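Long-range contacts in zinc chaperone AztD (Citrobacter koseri, PDB 6CMK), which acts as a periplasmic zinc chaperone, binding zinc ions and handing one directly to the solute-binding protein AztC of the AztABCD transport system: residues Ala35-Ile40 against Ser94-His99; Asp52-Asp57 against Val357-Ile362; Arg72-Ala77 against Phe127-Gly132. All blocks are in the same frame, centred on the assembly; numbering follows the deposited sequence.

Contact 1 of 3, residues Ala35-Ile40 against Ser94-His99; sequences AWRLFI and SGIAFH
Arg37 reaches from strand 32-42 in the first blade of a beta propeller to Ser94, Gly95 and Ile96 at the bend in strand 88-100 of the next blade. Its chain is extended from CG to NE, with CG beside the backbone N (chi1 -71°), and this length brings NH1 to the Ser94 carbonyl. NH1 lies 2.8 Å from Ser94 O, in the carbonyl plane and on a lone pair, and the oxygen is near the guanidinium plane. The hydrogen bond is moderately bent, with 142° at the hydrogen, and NH1 is also hydrogen-bonded to Asp110 O. Arginine suits the place because its aliphatic part packs while its flat end bonds. Ile96 comes over one face of the guanidinium with CG1, 3.9 Å above the plane and offset toward the rim, while its CD1 touches Arg37 CD at 3.6 Å. The same methyl meets Ala35 CB at 3.9 Å, the small alanine admitting the tip of the isoleucine. Gly95, at phi 86°, has backbone angles at which a side chain would press on the carbonyl before it, so glycine belongs here. Ser94 OG accepts a bond from Ile96 N, an ST turn that stiffens the bend, and is also hydrogen-bonded to Gly76 O. Farther along strand 32-42, Phe39 places CZ 3.7 Å from Ser94 CA.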
loop_
_atom_site.group_PDB
_atom_site.type_symbol
_atom_site.label_atom_id
_atom_site.label_comp_id
_atom_site.label_asym_id
_atom_site.label_seq_id
_atom_site.Cartn_x
_atom_site.Cartn_y
_atom_site.Cartn_z
ATOM N N ALA B 35 8.290 -11.750 8.199
ATOM C CA ALA B 35 9.139 -11.210 9.253
ATOM C C ALA B 35 8.422 -10.061 9.934
ATOM O O ALA B 35 7.932 -9.145 9.263
ATOM C CB ALA B 35 10.493 -10.742 8.703
ATOM N N TRP B 36 8.355 -10.127 11.262
ATOM C CA TRP B 36 7.785 -9.065 12.077
ATOM C C TRP B 36 8.660 -8.859 13.305
ATOM O O TRP B 36 9.191 -9.822 13.867
ATOM C CB TRP B 36 6.364 -9.385 12.537
ATOM C CG TRP B 36 5.317 -9.467 11.446
ATOM C CD1 TRP B 36 5.144 -10.481 10.555
ATOM C CD2 TRP B 36 4.282 -8.519 11.179
ATOM N NE1 TRP B 36 4.069 -10.226 9.738
ATOM C CE2 TRP B 36 3.524 -9.021 10.098
ATOM C CE3 TRP B 36 3.925 -7.293 11.736
ATOM C CZ2 TRP B 36 2.436 -8.341 9.579
ATOM C CZ3 TRP B 36 2.839 -6.622 11.213
ATOM C CH2 TRP B 36 2.112 -7.149 10.144
ATOM N N ARG B 37 8.787 -7.604 13.732
ATOM C CA ARG B 37 9.655 -7.249 14.844
ATOM C C ARG B 37 8.938 -6.315 15.800
ATOM O O ARG B 37 8.182 -5.437 15.378
ATOM C CB ARG B 37 10.938 -6.607 14.331
ATOM C CG ARG B 37 11.822 -7.624 13.659
ATOM C CD ARG B 37 12.981 -7.008 12.925
ATOM N NE ARG B 37 13.745 -8.050 12.257
ATOM C CZ ARG B 37 14.883 -7.852 11.611
ATOM N NH1 ARG B 37 15.400 -6.639 11.531
ATOM N NH2 ARG B 37 15.504 -8.878 11.043
ATOM N N LEU B 38 9.167 -6.541 17.091
ATOM C CA LEU B 38 8.701 -5.668 18.153
ATOM C C LEU B 38 9.824 -4.742 18.580
ATOM O O LEU B 38 10.982 -5.155 18.679
ATOM C CB LEU B 38 8.249 -6.464 19.378
ATOM C CG LEU B 38 7.291 -7.626 19.144
ATOM C CD1 LEU B 38 7.040 -8.369 20.466
ATOM C CD2 LEU B 38 6.009 -7.109 18.544
ATOM N N PHE B 39 9.464 -3.503 18.882
ATOM C CA PHE B 39 10.379 -2.537 19.468
ATOM C C PHE B 39 9.766 -2.089 20.781
ATOM O O PHE B 39 8.630 -1.607 20.801
ATOM C CB PHE B 39 10.619 -1.375 18.502
ATOM C CG PHE B 39 11.267 -1.815 17.227
ATOM C CD1 PHE B 39 10.515 -2.419 16.239
ATOM C CD2 PHE B 39 12.632 -1.694 17.047
ATOM C CE1 PHE B 39 11.102 -2.865 15.078
ATOM C CE2 PHE B 39 13.226 -2.137 15.882
ATOM C CZ PHE B 39 12.460 -2.722 14.903
ATOM N N ILE B 40 10.498 -2.293 21.876
ATOM C CA ILE B 40 9.940 -2.186 23.217
ATOM C C ILE B 40 10.834 -1.278 24.042
ATOM O O ILE B 40 12.028 -1.556 24.209
ATOM C CB ILE B 40 9.804 -3.556 23.897
ATOM C CG1 ILE B 40 9.054 -4.548 22.999
ATOM C CG2 ILE B 40 9.073 -3.404 25.214
ATOM C CD1 ILE B 40 9.869 -5.774 22.700
ATOM N N SER B 94 14.616 -0.424 11.190
ATOM C CA SER B 94 13.977 -1.637 11.680
ATOM C C SER B 94 14.605 -2.888 11.089
ATOM O O SER B 94 14.558 -3.961 11.707
ATOM C CB SER B 94 12.496 -1.601 11.344
ATOM O OG SER B 94 12.318 -1.758 9.945
ATOM N N GLY B 95 15.171 -2.778 9.895
ATOM C CA GLY B 95 15.712 -3.921 9.205
ATOM C C GLY B 95 14.704 -4.679 8.375
ATOM O O GLY B 95 15.033 -5.754 7.864
ATOM N N ILE B 96 13.478 -4.176 8.249
ATOM C CA ILE B 96 12.462 -4.784 7.398
ATOM C C ILE B 96 11.931 -3.703 6.475
ATOM O O ILE B 96 11.437 -2.670 6.941
ATOM C CB ILE B 96 11.312 -5.413 8.205
ATOM C CG1 ILE B 96 11.851 -6.515 9.125
ATOM C CG2 ILE B 96 10.264 -5.974 7.242
ATOM C CD1 ILE B 96 10.822 -7.090 10.099
ATOM N N ALA B 97 12.029 -3.936 5.169
ATOM C CA ALA B 97 11.515 -2.997 4.195
ATOM C C ALA B 97 10.947 -3.773 3.015
ATOM O O ALA B 97 11.318 -4.923 2.766
ATOM C CB ALA B 97 12.606 -2.017 3.738
ATOM N N PHE B 98 10.031 -3.132 2.299
ATOM C CA PHE B 98 9.320 -3.774 1.206
ATOM C C PHE B 98 9.437 -2.992 -0.093
ATOM O O PHE B 98 9.713 -1.786 -0.112
ATOM C CB PHE B 98 7.844 -3.953 1.543
ATOM C CG PHE B 98 7.609 -4.847 2.719
ATOM C CD1 PHE B 98 7.619 -6.227 2.573
ATOM C CD2 PHE B 98 7.395 -4.301 3.980
ATOM C CE1 PHE B 98 7.389 -7.067 3.667
ATOM C CE2 PHE B 98 7.172 -5.132 5.068
ATOM C CZ PHE B 98 7.178 -6.505 4.915
ATOM N N HIS B 99 9.246 -3.722 -1.189
ATOM C CA HIS B 99 9.082 -3.147 -2.516
ATOM C C HIS B 99 7.739 -3.592 -3.076
ATOM O O HIS B 99 7.435 -4.791 -3.084
ATOM C CB HIS B 99 10.207 -3.578 -3.452
ATOM C CG HIS B 99 11.567 -3.183 -2.981
ATOM N ND1 HIS B 99 12.038 -1.892 -3.071
ATOM C CD2 HIS B 99 12.560 -3.909 -2.414
ATOM C CE1 HIS B 99 13.262 -1.838 -2.577
ATOM N NE2 HIS B 99 13.602 -3.050 -2.173
#

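Contact 2 of 3, residues Asp52-Asp57 against Val357-Ile362; sequences DALDGD and VADNKI
Ala53 and Ala358 meet methyl to methyl, CB to CB at 3.9 Å, and the small side chains let the two backbones draw close. Beside them Leu54 CD2 lies 4.0 Å from Asp359 OD2, the two side chains crossing at about a right angle. Lys361, extended beyond CG, carries its ammonium alongside the 52-57 loop. Its NZ makes a weak bond to Leu54 O at 3.4 Å and donates to a water at 3.0 Å from NZ; that water in turn donates to Ala53 O at 2.8 Å. The long lysine thus serves two successive carbonyls, one weakly and directly, the other through water. Ala53 O is also hydrogen-bonded to Tyr363 OH. Farther out, an Asx turn shapes the loop: Asp52 OD1 accepts from Leu54 N at 2.9 Å, met on its anti side, somewhat out of the carboxylate plane. Trp36 of strand 32-42 packs against Ala53, Ala358 and Asp359, while Arg309 bonds to Asp359 O and Asn360 OD1. The opposing segment is a tight hairpin, its type II' turn running from Ala358 to Lys361 with Asp359 at positive phi (56°). Together they form a seam between neighbouring blades of a beta propeller, beside the blade in which strand 392-403 pairs with strand 32-42 and closes the ring.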
loop_
_atom_site.group_PDB
_atom_site.type_symbol
_atom_site.label_atom_id
_atom_site.label_comp_id
_atom_site.label_asym_id
_atom_site.label_seq_id
_atom_site.Cartn_x
_atom_site.Cartn_y
_atom_site.Cartn_z
ATOM N N ASP B 52 12.076 -10.541 17.840
ATOM C CA ASP B 52 11.370 -11.194 16.744
ATOM C C ASP B 52 9.957 -11.528 17.204
ATOM O O ASP B 52 9.773 -12.294 18.152
ATOM C CB ASP B 52 12.123 -12.453 16.317
ATOM C CG ASP B 52 11.529 -13.114 15.082
ATOM O OD1 ASP B 52 10.311 -12.989 14.818
ATOM O OD2 ASP B 52 12.299 -13.774 14.361
ATOM N N ALA B 53 8.960 -10.934 16.551
ATOM C CA ALA B 53 7.586 -11.085 17.020
ATOM C C ALA B 53 7.087 -12.516 16.864
ATOM O O ALA B 53 6.184 -12.941 17.592
ATOM C CB ALA B 53 6.658 -10.138 16.261
ATOM N N LEU B 54 7.643 -13.268 15.916
ATOM C CA LEU B 54 7.068 -14.568 15.591
ATOM C C LEU B 54 7.511 -15.662 16.564
ATOM O O LEU B 54 6.773 -16.633 16.767
ATOM C CB LEU B 54 7.417 -14.927 14.142
ATOM C CG LEU B 54 7.109 -13.822 13.115
ATOM C CD1 LEU B 54 7.347 -14.300 11.689
ATOM C CD2 LEU B 54 5.684 -13.280 13.244
ATOM N N ASP B 55 8.684 -15.531 17.188
ATOM C CA ASP B 55 9.126 -16.521 18.167
ATOM C C ASP B 55 9.727 -15.921 19.432
ATOM O O ASP B 55 10.127 -16.679 20.324
ATOM C CB ASP B 55 10.147 -17.486 17.537
ATOM C CG ASP B 55 11.436 -16.799 17.142
ATOM O OD1 ASP B 55 11.567 -15.578 17.366
ATOM O OD2 ASP B 55 12.327 -17.488 16.612
ATOM N N GLY B 56 9.823 -14.601 19.540
ATOM C CA GLY B 56 10.196 -13.986 20.790
ATOM C C GLY B 56 11.676 -13.885 21.079
ATOM O O GLY B 56 12.035 -13.495 22.196
ATOM N N ASP B 57 12.559 -14.194 20.134
ATOM C CA ASP B 57 13.965 -14.138 20.502
ATOM C C ASP B 57 14.514 -12.726 20.312
ATOM O O ASP B 57 13.999 -11.913 19.534
ATOM C CB ASP B 57 14.810 -15.173 19.744
ATOM C CG ASP B 57 14.799 -14.985 18.242
ATOM O OD1 ASP B 57 14.213 -14.001 17.753
ATOM O OD2 ASP B 57 15.394 -15.840 17.549
ATOM N N VAL B 357 0.219 -4.970 17.633
ATOM C CA VAL B 357 -0.276 -6.055 16.786
ATOM C C VAL B 357 0.777 -6.378 15.734
ATOM O O VAL B 357 1.296 -5.472 15.079
ATOM C CB VAL B 357 -1.606 -5.692 16.098
ATOM C CG1 VAL B 357 -2.134 -6.897 15.315
ATOM C CG2 VAL B 357 -2.641 -5.230 17.110
ATOM N N ALA B 358 1.073 -7.668 15.561
ATOM C CA ALA B 358 1.976 -8.131 14.515
ATOM C C ALA B 358 1.428 -9.430 13.947
ATOM O O ALA B 358 1.140 -10.363 14.702
ATOM C CB ALA B 358 3.399 -8.358 15.037
ATOM N N ASP B 359 1.293 -9.483 12.620
ATOM C CA ASP B 359 0.835 -10.678 11.901
ATOM C C ASP B 359 -0.514 -11.082 12.492
ATOM O O ASP B 359 -1.447 -10.263 12.481
ATOM C CB ASP B 359 1.930 -11.748 11.963
ATOM C CG ASP B 359 1.801 -12.783 10.864
ATOM O OD1 ASP B 359 1.119 -12.504 9.855
ATOM O OD2 ASP B 359 2.377 -13.878 11.011
ATOM N N ASN B 360 -0.663 -12.290 13.016
ATOM C CA ASN B 360 -1.940 -12.738 13.560
ATOM C C ASN B 360 -1.908 -12.815 15.082
ATOM O O ASN B 360 -2.610 -13.626 15.688
ATOM C CB ASN B 360 -2.311 -14.082 12.946
ATOM C CG ASN B 360 -2.472 -13.996 11.438
ATOM O OD1 ASN B 360 -2.836 -12.942 10.897
ATOM N ND2 ASN B 360 -2.189 -15.095 10.746
ATOM N N LYS B 361 -1.097 -11.963 15.705
ATOM C CA LYS B 361 -0.901 -11.978 17.143
ATOM C C LYS B 361 -1.052 -10.576 17.716
ATOM O O LYS B 361 -0.743 -9.568 17.063
ATOM C CB LYS B 361 0.483 -12.528 17.509
ATOM C CG LYS B 361 0.646 -13.999 17.215
ATOM C CD LYS B 361 2.089 -14.426 17.377
ATOM C CE LYS B 361 2.218 -15.938 17.445
ATOM N NZ LYS B 361 3.580 -16.358 17.876
ATOM N N ILE B 362 -1.514 -10.539 18.958
ATOM C CA ILE B 362 -1.629 -9.324 19.749
ATOM C C ILE B 362 -0.651 -9.423 20.908
ATOM O O ILE B 362 -0.507 -10.487 21.525
ATOM C CB ILE B 362 -3.065 -9.122 20.268
ATOM C CG1 ILE B 362 -4.066 -9.113 19.105
ATOM C CG2 ILE B 362 -3.155 -7.809 21.043
ATOM C CD1 ILE B 362 -5.504 -9.247 19.569
HETATM O O HOH W 1 5.333 -14.658 19.699
#

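Contact 3 of 3, residues Arg72-Ala77 against Phe127-Gly132; sequences RSESGA and FVERQG
The carboxylates of Glu74 and Glu129 are turned 77° against each other, and each takes a backbone N-H from the opposite segment. Glu74 N reaches Glu129 OE1 at 2.7 Å from above the carboxylate plane, 37° out of it. In return Gln131 N comes to Glu74 OE1 at 2.8 Å, likewise from above that group's plane. The Phe127 ring lies toward the neighbouring blade, where it meets the ring of Phe80. At the edge of the Arg72 guanidinium, in plane, sits the carbonyl carbon of Glu74.

Glutamate suits position 129 because its chain, bent at chi2 (-86°), turns its carboxylate so that OE1 meets the 72-77 loop while OE2 returns to its own segment. Glu129 OE2 accepts from Gly132 N at 2.8 Å on its anti side. A water 2.6 Å from Glu129 OE2 donates to it and lies 2.9 Å from Ser75 N. A second water lies between Glu129 OE1 and Arg72 O. Glu74 instead extends beyond CG, long enough to reach across to the main chain where strand 124-130 ends.

Arg72 folds back to brace its own loop. NE donates to Ser73 O at 2.9 Å, near the guanidinium plane, while Gly76 N reaches the same oxygen from the opposite face of the carbonyl plane. NH2 bonds to Glu74 O, and NH1 to Ala397 O in the first blade. Ser73 OG pairs with Glu149, and Gln131 NE2 is hydrogen-bonded to Gln295 and Asp278 of the second subunit.

The join between the second and third blades is therefore acid to main chain. Glu74 OE1 and Glu129 OE1 lie 4.6 Å apart, and the hydrogen bonds that backbone N-H groups donate to them would offset the like charges and probably favour ionised carboxylates.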
loop_
_atom_site.group_PDB
_atom_site.type_symbol
_atom_site.label_atom_id
_atom_site.label_comp_id
_atom_site.label_asym_id
_atom_site.label_seq_id
_atom_site.Cartn_x
_atom_site.Cartn_y
_atom_site.Cartn_z
ATOM N N ARG B 72 6.520 4.295 14.823
ATOM C CA ARG B 72 6.984 3.696 13.583
ATOM C C ARG B 72 6.571 4.560 12.404
ATOM O O ARG B 72 5.584 5.292 12.460
ATOM C CB ARG B 72 6.424 2.281 13.382
ATOM C CG ARG B 72 4.905 2.193 13.341
ATOM C CD ARG B 72 4.429 0.891 12.702
ATOM N NE ARG B 72 4.567 0.908 11.243
ATOM C CZ ARG B 72 4.301 -0.135 10.461
ATOM N NH1 ARG B 72 3.894 -1.283 10.987
ATOM N NH2 ARG B 72 4.431 -0.036 9.147
ATOM N N SER B 73 7.337 4.445 11.325
ATOM C CA SER B 73 6.953 5.051 10.063
ATOM C C SER B 73 5.891 4.201 9.380
ATOM O O SER B 73 5.720 3.019 9.683
ATOM C CB SER B 73 8.153 5.184 9.134
ATOM O OG SER B 73 8.574 3.901 8.709
ATOM N N GLU B 74 5.180 4.821 8.443
ATOM C CA GLU B 74 4.203 4.071 7.654
ATOM C C GLU B 74 4.862 2.927 6.890
ATOM O O GLU B 74 4.314 1.818 6.832
ATOM C CB GLU B 74 3.471 5.013 6.698
ATOM C CG GLU B 74 2.528 5.966 7.401
ATOM C CD GLU B 74 1.630 6.742 6.469
ATOM O OE1 GLU B 74 2.050 7.052 5.328
ATOM O OE2 GLU B 74 0.490 7.045 6.894
ATOM N N SER B 75 6.029 3.176 6.287
ATOM C CA SER B 75 6.731 2.124 5.562
ATOM C C SER B 75 7.193 1.013 6.484
ATOM O O SER B 75 7.480 -0.089 6.004
ATOM C CB SER B 75 7.953 2.686 4.835
ATOM O OG SER B 75 9.022 2.916 5.742
ATOM N N GLY B 76 7.318 1.302 7.785
ATOM C CA GLY B 76 7.891 0.394 8.750
ATOM C C GLY B 76 9.400 0.288 8.722
ATOM O O GLY B 76 9.959 -0.521 9.471
ATOM N N ALA B 77 10.084 1.072 7.890
ATOM C CA ALA B 77 11.528 0.934 7.793
ATOM C C ALA B 77 12.254 1.656 8.921
ATOM O O ALA B 77 13.418 1.340 9.186
ATOM C CB ALA B 77 12.027 1.451 6.441
ATOM N N PHE B 127 5.281 13.207 17.600
ATOM C CA PHE B 127 5.910 12.797 16.355
ATOM C C PHE B 127 4.805 12.426 15.380
ATOM O O PHE B 127 3.870 11.707 15.747
ATOM C CB PHE B 127 6.838 11.606 16.609
ATOM C CG PHE B 127 7.354 10.944 15.367
ATOM C CD1 PHE B 127 6.602 9.980 14.709
ATOM C CD2 PHE B 127 8.618 11.246 14.882
ATOM C CE1 PHE B 127 7.091 9.368 13.575
ATOM C CE2 PHE B 127 9.107 10.622 13.749
ATOM C CZ PHE B 127 8.345 9.684 13.101
ATOM N N VAL B 128 4.891 12.937 14.153
ATOM C CA VAL B 128 3.959 12.568 13.090
ATOM C C VAL B 128 4.760 12.264 11.837
ATOM O O VAL B 128 5.567 13.089 11.394
ATOM C CB VAL B 128 2.927 13.670 12.790
ATOM C CG1 VAL B 128 2.001 13.209 11.660
ATOM C CG2 VAL B 128 2.109 14.023 14.012
ATOM N N GLU B 129 4.521 11.094 11.254
ATOM C CA GLU B 129 5.099 10.739 9.967
ATOM C C GLU B 129 3.988 10.285 9.035
ATOM O O GLU B 129 3.039 9.614 9.459
ATOM C CB GLU B 129 6.159 9.648 10.115
ATOM C CG GLU B 129 6.848 9.249 8.819
ATOM C CD GLU B 129 6.090 8.188 8.042
ATOM O OE1 GLU B 129 5.267 7.470 8.654
ATOM O OE2 GLU B 129 6.350 8.052 6.827
ATOM N N ARG B 130 4.082 10.688 7.771
ATOM C CA ARG B 130 3.163 10.175 6.765
ATOM C C ARG B 130 3.822 10.272 5.402
ATOM O O ARG B 130 4.420 11.293 5.064
ATOM C CB ARG B 130 1.822 10.929 6.776
ATOM C CG ARG B 130 1.928 12.451 6.821
ATOM C CD ARG B 130 0.546 13.098 6.959
ATOM N NE ARG B 130 -0.336 12.727 5.852
ATOM C CZ ARG B 130 -0.288 13.257 4.631
ATOM N NH1 ARG B 130 0.591 14.189 4.350
ATOM N NH2 ARG B 130 -1.118 12.842 3.690
ATOM N N GLN B 131 3.731 9.185 4.630
ATOM C CA GLN B 131 4.262 9.146 3.263
ATOM C C GLN B 131 5.755 9.472 3.212
ATOM O O GLN B 131 6.267 9.947 2.191
ATOM C CB GLN B 131 3.471 10.082 2.354
ATOM C CG GLN B 131 1.983 9.806 2.396
ATOM C CD GLN B 131 1.186 10.764 1.548
ATOM O OE1 GLN B 131 1.515 11.950 1.429
ATOM N NE2 GLN B 131 0.119 10.257 0.960
ATOM N N GLY B 132 6.468 9.177 4.293
ATOM C CA GLY B 132 7.880 9.458 4.384
ATOM C C GLY B 132 8.200 10.832 4.920
ATOM O O GLY B 132 9.366 11.101 5.236
HETATM O O HOH W 2 3.891 6.916 11.038
HETATM O O HOH W 3 7.043 5.825 5.610
#

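How the contacts relate
The three contacts mark successive seams round the propeller: contact 2 joins the last blade to the first, contact 1 the first to the second, and contact 3 the second to the third. Contacts 1 and 2, centres about 11 Å apart, meet through Trp36 of contact 1, whose O lies 2.9 Å from Ala53 N of contact 2. Contacts 1 and 3, centres about 13 Å apart, meet where Ser94 N is 2.9 Å from Ala77 O. Contacts 2 and 3 do not touch. Zinc lies nearer two of them: the Ile96 side chain of contact 1 is about 10 Å from that of Asp106 in site 2, the source of transferred zinc, while that of Phe127 in contact 3 is about 11 Å from that of His169 in site 1. Contact 2 lies away from both.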